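Local coordinates for AT5G66160 protein (Arabidopsis thaliana, PDB 7BVW) that probably serves as a sorting receptor carrying proteins to the protein storage vacuole, and contains a zinc-binding RING-H2 domain that functions as an E3 ligase, at residues A32-D37 against L55-S60; R45-P48 against A52-L55. All coordinates share one frame; numbering follows the deposited sequence.

Contact 1: residues A32-D37 against L55-S60; sequences AICLED and LNCIDS. With ZN (zinc ion), chain C.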
# COMPACT_ATOMS: atom_id res chain seq x y z
N ALA A 32 6.93 -5.46 -0.97
CA ALA A 32 8.18 -5.08 -0.32
C ALA A 32 8.09 -5.14 1.20
O ALA A 32 9.13 -5.18 1.87
CB ALA A 32 8.60 -3.68 -0.76
N ILE A 33 6.88 -5.14 1.76
CA ILE A 33 6.73 -5.09 3.21
C ILE A 33 6.92 -6.47 3.83
O ILE A 33 7.51 -6.60 4.91
CB ILE A 33 5.36 -4.48 3.57
CG1 ILE A 33 5.29 -3.02 3.12
CG2 ILE A 33 5.09 -4.59 5.06
CD1 ILE A 33 4.02 -2.31 3.51
N CYS A 34 6.43 -7.52 3.17
CA CYS A 34 6.54 -8.88 3.69
C CYS A 34 7.44 -9.78 2.85
O CYS A 34 7.73 -10.90 3.28
CB CYS A 34 5.15 -9.52 3.81
SG CYS A 34 4.34 -9.86 2.24
N LEU A 35 7.88 -9.32 1.67
CA LEU A 35 8.79 -10.01 0.76
C LEU A 35 8.17 -11.23 0.09
O LEU A 35 8.87 -11.98 -0.60
CB LEU A 35 10.10 -10.42 1.45
CG LEU A 35 10.92 -9.31 2.09
CD1 LEU A 35 12.33 -9.82 2.42
CD2 LEU A 35 10.99 -8.07 1.19
N GLU A 36 6.87 -11.45 0.26
CA GLU A 36 6.19 -12.57 -0.39
C GLU A 36 5.71 -12.16 -1.77
O GLU A 36 5.22 -11.05 -1.97
CB GLU A 36 5.01 -13.04 0.46
CG GLU A 36 5.35 -13.38 1.90
CD GLU A 36 6.12 -14.68 2.03
OE1 GLU A 36 6.18 -15.45 1.05
OE2 GLU A 36 6.67 -14.93 3.13
N ASP A 37 5.85 -13.08 -2.73
CA ASP A 37 5.33 -12.83 -4.07
C ASP A 37 3.80 -12.82 -4.04
O ASP A 37 3.17 -13.64 -3.37
CB ASP A 37 5.82 -13.90 -5.05
CG ASP A 37 7.33 -13.90 -5.19
OD1 ASP A 37 7.95 -12.85 -4.96
OD2 ASP A 37 7.89 -14.97 -5.53
N LEU A 55 -2.72 -5.29 0.84
CA LEU A 55 -3.59 -4.36 1.55
C LEU A 55 -3.33 -4.41 3.05
O LEU A 55 -3.18 -3.37 3.70
CB LEU A 55 -5.05 -4.67 1.24
CG LEU A 55 -6.12 -3.79 1.90
CD1 LEU A 55 -7.25 -3.54 0.92
CD2 LEU A 55 -6.66 -4.41 3.18
N ASN A 56 -3.26 -5.62 3.62
CA ASN A 56 -3.02 -5.75 5.06
C ASN A 56 -1.64 -5.25 5.45
O ASN A 56 -1.46 -4.72 6.55
CB ASN A 56 -3.19 -7.21 5.48
CG ASN A 56 -4.64 -7.60 5.65
OD1 ASN A 56 -5.50 -6.75 5.89
ND2 ASN A 56 -4.92 -8.89 5.55
N CYS A 57 -0.65 -5.40 4.56
CA CYS A 57 0.71 -5.00 4.90
C CYS A 57 0.83 -3.48 4.98
O CYS A 57 1.37 -2.94 5.95
CB CYS A 57 1.69 -5.57 3.88
SG CYS A 57 1.94 -7.35 4.03
N ILE A 58 0.34 -2.77 3.96
CA ILE A 58 0.49 -1.32 3.94
C ILE A 58 -0.43 -0.66 4.96
O ILE A 58 -0.08 0.38 5.53
CB ILE A 58 0.26 -0.77 2.51
CG1 ILE A 58 0.63 0.71 2.43
CG2 ILE A 58 -1.18 -1.01 2.06
CD1 ILE A 58 2.08 0.98 2.76
N ASP A 59 -1.61 -1.25 5.21
CA ASP A 59 -2.49 -0.73 6.24
C ASP A 59 -1.80 -0.76 7.60
O ASP A 59 -1.87 0.21 8.37
CB ASP A 59 -3.79 -1.52 6.28
CG ASP A 59 -4.72 -1.18 5.14
OD1 ASP A 59 -4.32 -0.39 4.26
OD2 ASP A 59 -5.86 -1.69 5.12
N SER A 60 -1.12 -1.86 7.91
CA SER A 60 -0.39 -1.97 9.16
C SER A 60 0.71 -0.92 9.24
O SER A 60 0.91 -0.29 10.28
CB SER A 60 0.19 -3.38 9.30
OG SER A 60 1.24 -3.40 10.25
ZN ZN C . 2.86 -8.04 1.97
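Cys57 turns its SG anti to its own carbonyl carbon (chi1 -72°), and Cys34 sets its SG between backbone N and carbonyl carbon (chi1 68°); from these two positions the sulfurs reach the same zinc ion. Each bond is 2.4 Å long, Cys34 SG to zinc and Cys57 SG to zinc, and Cys31 and His54 complete the four-ligand site, one of the two zinc sites of this RING-H2 domain built from three cysteines and a histidine. Beside the metal, Ile33 lies against the first turn of helix 55-65. Its CG2 branch rests on Cys57 CB at 3.7 Å, while the longer CG1 branch carries CD1 along the helix, where it meets Cys57 O and Ile58 CA, each at 3.7 Å, and Ile58 CD1 at 3.9 Å. Pro70 and Phe53 also touch Ile33 and Ile58. Within the loop, the backbone N of Glu36 donates a hydrogen bond to Cys34 SG over 3.6 Å, at 160° about the hydrogen. No hydrogen bond crosses between the segments, so loop and helix are joined by metal coordination and apolar contact. The N-H on Cys34 SG would be expected to ease the negative charge of a zinc-bound thiolate.

Contact 2: residues R45-P48 against A52-L55; sequences RLLP and AFHL. With ZN (zinc ion), chain C.
The Arg45 side chain passes at a slant over Leu55 and can be followed outward from the strand. CB packs against Ile58 of helix 55-65. CG then meets Leu55 CD1 at 3.7 Å, and NE comes to 3.6 Å from Leu55 CG. At the guanidinium, Leu55 CD1 stands over the centre of one face, 3.5 Å from Arg45 CZ, with the methyl close to NH1 and NH2 as well. The chain bends at chi3 (-147°), and the near-perpendicular chi4 (-79°) sets the plane of the guanidinium, whose one face lies over Leu55 CD1, while NE forms a salt bridge with Asp59 of the same helix. The charged group of a buried residue thus has an apolar cover on one face and a carboxylate for its N-H.

The backbones form the hairpin of strands 43-46 and 52-54, part of the small antiparallel sheet of the RING domain, and the second strand leads directly into helix 55-65. Arg45 and Phe53 are its hydrogen-bonded pair: Arg45 N donates to Phe53 O over 2.9 Å, and Phe53 N returns a bond of 3.0 Å to Arg45 O. That same carbonyl also receives a CA-H...O contact from Ala52. Leu46 and Ala52 form the neighbouring non-hydrogen-bonded pair, with Leu46 CD1 lying 4.1 Å from Ala52 CB on the sheet face that Phe17 also touches. Past the strand, Leu47 sends CD1 to Phe53 CE1 at 3.6 Å, the two side chains crossing at about a right angle, and Ile58 touches both. His54, at the N-cap position of the helix, points away from the hairpin partner and binds the zinc ion through ND1 at 2.3 Å, while its NE2 is hydrogen-bonded to Glu42.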
# COMPACT_ATOMS: atom_id res chain seq x y z
N ARG A 45 -3.23 -2.68 -2.26
CA ARG A 45 -3.53 -1.26 -2.20
C ARG A 45 -2.47 -0.49 -2.97
O ARG A 45 -1.33 -0.93 -3.10
CB ARG A 45 -3.59 -0.75 -0.76
CG ARG A 45 -4.96 -0.82 -0.11
CD ARG A 45 -5.11 0.25 0.96
NE ARG A 45 -5.94 -0.18 2.08
CZ ARG A 45 -7.27 -0.21 2.06
NH1 ARG A 45 -7.93 0.16 0.97
NH2 ARG A 45 -7.94 -0.62 3.13
N LEU A 46 -2.87 0.68 -3.47
CA LEU A 46 -1.99 1.55 -4.24
C LEU A 46 -1.81 2.87 -3.51
O LEU A 46 -2.78 3.47 -3.05
CB LEU A 46 -2.56 1.80 -5.64
CG LEU A 46 -1.66 2.63 -6.55
CD1 LEU A 46 -0.37 1.88 -6.84
CD2 LEU A 46 -2.39 3.00 -7.84
N LEU A 47 -0.56 3.31 -3.41
CA LEU A 47 -0.19 4.60 -2.86
C LEU A 47 -0.01 5.61 -3.98
O LEU A 47 0.27 5.24 -5.13
CB LEU A 47 1.11 4.48 -2.05
CG LEU A 47 1.06 3.61 -0.79
CD1 LEU A 47 2.34 3.78 0.03
CD2 LEU A 47 -0.17 3.92 0.05
N PRO A 48 -0.17 6.91 -3.70
CA PRO A 48 -0.09 7.91 -4.77
C PRO A 48 1.27 7.97 -5.46
O PRO A 48 1.35 8.46 -6.59
CB PRO A 48 -0.41 9.23 -4.05
CG PRO A 48 -0.12 8.96 -2.62
CD PRO A 48 -0.49 7.53 -2.40
N ALA A 52 2.60 -0.35 -4.99
CA ALA A 52 1.51 -1.16 -4.49
C ALA A 52 2.02 -2.19 -3.49
O ALA A 52 3.18 -2.60 -3.52
CB ALA A 52 0.78 -1.86 -5.63
N PHE A 53 1.13 -2.60 -2.59
CA PHE A 53 1.47 -3.55 -1.54
C PHE A 53 0.27 -4.44 -1.26
O PHE A 53 -0.85 -4.16 -1.71
CB PHE A 53 1.89 -2.85 -0.24
CG PHE A 53 2.94 -1.79 -0.42
CD1 PHE A 53 2.59 -0.49 -0.75
CD2 PHE A 53 4.28 -2.09 -0.24
CE1 PHE A 53 3.56 0.48 -0.91
CE2 PHE A 53 5.25 -1.12 -0.40
CZ PHE A 53 4.89 0.17 -0.73
N HIS A 54 0.51 -5.51 -0.52
CA HIS A 54 -0.58 -6.21 0.14
C HIS A 54 -1.39 -5.21 0.96
O HIS A 54 -0.83 -4.37 1.66
CB HIS A 54 -0.03 -7.32 1.06
CG HIS A 54 0.35 -8.57 0.34
ND1 HIS A 54 1.49 -9.29 0.64
CD2 HIS A 54 -0.27 -9.25 -0.65
CE1 HIS A 54 1.56 -10.35 -0.14
NE2 HIS A 54 0.51 -10.35 -0.94
N LEU A 55 -2.72 -5.29 0.84
CA LEU A 55 -3.59 -4.36 1.55
C LEU A 55 -3.33 -4.41 3.05
O LEU A 55 -3.18 -3.37 3.70
CB LEU A 55 -5.05 -4.67 1.24
CG LEU A 55 -6.12 -3.79 1.90
CD1 LEU A 55 -7.25 -3.54 0.92
CD2 LEU A 55 -6.66 -4.41 3.18
ZN ZN C . 2.86 -8.04 1.97

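In the fold
Both contacts meet where strand 52-54 passes into helix 55-65, and Leu55 belongs to each. Contact 2 lies near the centre of the chain, with Arg45, Leu47 and Phe53 buried; contact 1 is farther out, where Ile58 is the one buried residue among those that touch. Their chemistry follows this placement: the hairpin is held by paired backbone hydrogen bonds and apolar side chains and carries a buried charge paired with the helix, whereas loop 32-37 relies on the metal and Ile33. A further tie is the packing of Ile33 CG1 on Phe53 CD2, which brings the loop directly against the hairpin.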